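Local coordinates for hypothetical protein TTHA1785 (Thermus thermophilus, PDB 2EPG), which probably joins RNA ends as a manganese- and GTP-dependent ligase of the RtcB family, acting in RNA splicing or repair, at residues W189-P192 / D193-S196; D292-Q295 / A296-A299. One frame throughout, in Å; residues are numbered along the deposited sequence.

Interaction 1: residues W189-P192 / D193-S196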
loop_
_atom_site.group_PDB
_atom_site.type_symbol
_atom_site.label_atom_id
_atom_site.label_comp_id
_atom_site.label_asym_id
_atom_site.label_seq_id
_atom_site.Cartn_x
_atom_site.Cartn_y
_atom_site.Cartn_z
ATOM N N TRP A 189 10.811 14.001 -1.144
ATOM C CA TRP A 189 12.104 14.110 -0.477
ATOM C C TRP A 189 13.209 13.123 -0.855
ATOM O O TRP A 189 14.327 13.211 -0.337
ATOM C CB TRP A 189 11.880 14.106 1.039
ATOM C CG TRP A 189 11.091 15.302 1.522
ATOM C CD1 TRP A 189 10.275 15.356 2.619
ATOM C CD2 TRP A 189 11.055 16.613 0.932
ATOM N NE1 TRP A 189 9.730 16.613 2.746
ATOM C CE2 TRP A 189 10.192 17.404 1.723
ATOM C CE3 TRP A 189 11.664 17.195 -0.189
ATOM C CZ2 TRP A 189 9.928 18.750 1.430
ATOM C CZ3 TRP A 189 11.398 18.532 -0.481
ATOM C CH2 TRP A 189 10.536 19.292 0.325
ATOM N N ALA A 190 12.926 12.211 -1.779
ATOM C CA ALA A 190 13.918 11.218 -2.176
ATOM C C ALA A 190 15.306 11.797 -2.418
ATOM O O ALA A 190 15.447 12.860 -3.008
ATOM C CB ALA A 190 13.452 10.482 -3.419
ATOM N N ASN A 191 16.320 11.082 -1.935
ATOM C CA ASN A 191 17.717 11.450 -2.112
ATOM C C ASN A 191 18.499 10.148 -2.226
ATOM O O ASN A 191 18.749 9.482 -1.228
ATOM C CB ASN A 191 18.259 12.228 -0.911
ATOM C CG ASN A 191 19.710 12.639 -1.094
ATOM O OD1 ASN A 191 20.463 12.001 -1.837
ATOM N ND2 ASN A 191 20.111 13.710 -0.414
ATOM N N PRO A 192 18.912 9.769 -3.439
ATOM C CA PRO A 192 19.662 8.514 -3.549
ATOM C C PRO A 192 20.946 8.485 -2.715
ATOM O O PRO A 192 21.412 7.418 -2.346
ATOM C CB PRO A 192 19.949 8.402 -5.051
ATOM C CG PRO A 192 18.903 9.269 -5.687
ATOM C CD PRO A 192 18.814 10.434 -4.748
ATOM N N ASP A 193 21.510 9.651 -2.406
ATOM C CA ASP A 193 22.748 9.696 -1.618
ATOM C C ASP A 193 22.597 9.050 -0.247
ATOM O O ASP A 193 23.577 8.560 0.319
ATOM C CB ASP A 193 23.229 11.139 -1.432
ATOM C CG ASP A 193 23.649 11.796 -2.743
ATOM O OD1 ASP A 193 23.751 13.045 -2.773
ATOM O OD2 ASP A 193 23.885 11.067 -3.740
ATOM N N LYS A 194 21.375 9.049 0.283
ATOM C CA LYS A 194 21.095 8.477 1.598
ATOM C C LYS A 194 20.772 6.987 1.516
ATOM O O LYS A 194 20.553 6.325 2.534
ATOM C CB LYS A 194 19.935 9.238 2.243
ATOM C CG LYS A 194 20.079 10.763 2.157
ATOM C CD LYS A 194 21.315 11.267 2.907
ATOM C CE LYS A 194 21.406 12.785 2.862
ATOM N NZ LYS A 194 22.293 13.294 3.938
ATOM N N VAL A 195 20.734 6.459 0.301
ATOM C CA VAL A 195 20.464 5.034 0.089
ATOM C C VAL A 195 21.826 4.336 0.042
ATOM O O VAL A 195 22.692 4.721 -0.743
ATOM C CB VAL A 195 19.713 4.822 -1.240
ATOM C CG1 VAL A 195 19.553 3.327 -1.535
ATOM C CG2 VAL A 195 18.358 5.512 -1.175
ATOM N N SER A 196 22.015 3.317 0.875
ATOM C CA SER A 196 23.298 2.607 0.935
ATOM C C SER A 196 23.625 1.892 -0.359
ATOM O O SER A 196 22.729 1.548 -1.135
ATOM C CB SER A 196 23.307 1.593 2.085
ATOM O OG SER A 196 22.565 0.436 1.757
HETATM O O HOH W 1 23.188 14.618 -0.250
#
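The amide of Asn191 overlaps the aliphatic chain of Lys194, which it crosses obliquely. Asn191 ND2 approaches Lys194 CE at 3.6 Å, and Asn191 CG sits 3.8 Å from Lys194 CG. Two torsions explain the overlap: Asn191 carries CG anti to its main-chain nitrogen (chi1 -179°), which turns the amide back over the following residues, and the lysine chain bends at chi2 before it straightens. The ammonium end then leads away to a salt bridge with Asp292. The carbonyl oxygen of the asparagine amide accepts a hydrogen bond from the backbone: Asp193 N reaches Asn191 OD1 at 2.6 Å, a short bond that is bent (N-H...O 133°), with the donor tilted from the carbonyl plane. This is an Asx turn with proline at its second position. It coincides with a backbone turn closed by Lys194 N to Asn191 O at 3.1 Å, and the next bond, Val195 N to Pro192 O at 2.9 Å, continues the chain as a short 3-10 turn. In both of these bonds the donor stands well above the carbonyl plane. The amide and the Asp193 carboxylate have planes 60° apart, and a water links them, accepting from Asn191 ND2 and donating to Asp193 OD1. Pro192 packs on Lys157, Leu160 and Lys161 of helix 153-162, while Ser196 supplies the N-cap of helix 197-203, its OG bonded to Ala199 N.

Interaction 2: residues D292-Q295 / A296-A299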
loop_
_atom_site.group_PDB
_atom_site.type_symbol
_atom_site.label_atom_id
_atom_site.label_comp_id
_atom_site.label_asym_id
_atom_site.label_seq_id
_atom_site.Cartn_x
_atom_site.Cartn_y
_atom_site.Cartn_z
ATOM N N ASP A 292 17.693 11.742 7.103
ATOM C CA ASP A 292 18.316 10.842 6.135
ATOM C C ASP A 292 17.427 9.656 5.796
ATOM O O ASP A 292 17.285 9.301 4.627
ATOM C CB ASP A 292 19.660 10.341 6.650
ATOM C CG ASP A 292 20.757 11.397 6.557
ATOM O OD1 ASP A 292 21.872 11.112 7.020
ATOM O OD2 ASP A 292 20.524 12.496 6.020
ATOM N N TYR A 293 16.832 9.045 6.816
ATOM C CA TYR A 293 15.955 7.900 6.596
ATOM C C TYR A 293 14.766 8.304 5.739
ATOM O O TYR A 293 14.366 7.573 4.820
ATOM C CB TYR A 293 15.435 7.325 7.925
ATOM C CG TYR A 293 14.286 6.339 7.723
ATOM C CD1 TYR A 293 14.496 5.117 7.073
ATOM C CD2 TYR A 293 12.980 6.664 8.113
ATOM C CE1 TYR A 293 13.449 4.246 6.809
ATOM C CE2 TYR A 293 11.911 5.795 7.846
ATOM C CZ TYR A 293 12.152 4.587 7.192
ATOM O OH TYR A 293 11.100 3.725 6.902
ATOM N N LEU A 294 14.204 9.469 6.035
ATOM C CA LEU A 294 13.047 9.942 5.286
ATOM C C LEU A 294 13.420 10.121 3.825
ATOM O O LEU A 294 12.642 9.768 2.939
ATOM C CB LEU A 294 12.510 11.254 5.879
ATOM C CG LEU A 294 11.609 11.069 7.112
ATOM C CD1 LEU A 294 11.363 12.409 7.800
ATOM C CD2 LEU A 294 10.285 10.435 6.683
ATOM N N GLN A 295 14.621 10.643 3.568
ATOM C CA GLN A 295 15.062 10.831 2.190
ATOM C C GLN A 295 15.319 9.515 1.484
ATOM O O GLN A 295 15.025 9.377 0.304
ATOM C CB GLN A 295 16.320 11.696 2.147
ATOM C CG GLN A 295 16.059 13.150 2.415
ATOM C CD GLN A 295 17.337 13.902 2.747
ATOM O OE1 GLN A 295 18.383 13.669 2.141
ATOM N NE2 GLN A 295 17.252 14.814 3.699
ATOM N N ALA A 296 15.881 8.550 2.202
ATOM C CA ALA A 296 16.173 7.227 1.641
ATOM C C ALA A 296 14.878 6.407 1.472
ATOM O O ALA A 296 14.725 5.611 0.538
ATOM C CB ALA A 296 17.153 6.484 2.565
HETATM N N MSE A 297 13.955 6.596 2.403
HETATM C CA MSE A 297 12.673 5.893 2.352
HETATM C C MSE A 297 11.901 6.390 1.133
HETATM O O MSE A 297 11.295 5.612 0.414
HETATM C CB MSE A 297 11.885 6.162 3.639
HETATM C CG MSE A 297 10.594 5.397 3.751
HETATM SE SE MSE A 297 9.164 6.656 4.171
HETATM C CE MSE A 297 9.428 6.793 6.057
ATOM N N ALA A 298 11.948 7.696 0.900
ATOM C CA ALA A 298 11.272 8.277 -0.246
ATOM C C ALA A 298 11.863 7.724 -1.539
ATOM O O ALA A 298 11.136 7.495 -2.508
ATOM C CB ALA A 298 11.409 9.810 -0.223
ATOM N N ALA A 299 13.180 7.531 -1.555
ATOM C CA ALA A 299 13.858 7.001 -2.738
ATOM C C ALA A 299 13.387 5.562 -2.955
ATOM O O ALA A 299 13.108 5.146 -4.076
ATOM C CB ALA A 299 15.389 7.046 -2.546
#
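Met297, present as selenomethionine, bends over one face of the Tyr293 ring, its chi2 of -129° lying away from the staggered values. The bend swings the terminal methyl back toward the ring, where Met297 CE lies 3.2 Å from Tyr293 CE2, a separation so short that the exact methyl position is doubtful. The approach over the face is better defined: Met297 CB stands 4.1 Å from the Tyr293 ring centroid, 19° off the normal, a CH-pi contact displaced toward the rim. The selenium adds an oblique Met-aromatic contact, Met297 SE being 5.3 Å from that centroid. Tyr293 reaches this place because its CG is anti to the main-chain nitrogen (chi1 167°). Leu294 CD2 is the methyl's second neighbour, 3.8 Å from Met297 CE as modelled, the two side chains lying side by side. Tyr293 and Met297 are one turn apart on helix 288-321, and the i to i+4 bonds here are those of a regular alpha-helix; Met297 N to Tyr293 O, 2.6 Å, is the shortest of the four. Were Tyr293 cut back to an alanine, Met297 CB would be likely to lose the ring face it lies over, and a gap would open beside the selenomethionine chain. The apolar cluster continues beyond the helix: Val103 touches both Tyr293 and Met297, the ring of Tyr260 from helix 250-265 meets that of Tyr293, and Phe344 of strand 332-347 packs on Leu294.

Interactions 1 and 2 have centres 6 Å apart and join directly: interaction 1 lies in the loop that rests on helix 288-321, which holds interaction 2. A salt bridge joins Lys194 NZ to Asp292 OD2 at 2.8 Å, and Arg263 pairs with that aspartate through OD1. The backbones of Asn191 and Gln295 are hydrogen-bonded, a weak bond runs from Asn191 ND2 to Gln295 OE1 at 3.1 Å, and Val195 packs on Ala299. Interaction 1 lies away from the predicted sites, whereas interaction 2 lies nearer to them: the Tyr293 side chain is about 8 Å from that of Asn340, predicted to bind GMP, and that of Met297 about 10 Å from that of Asp106, predicted to bind manganese.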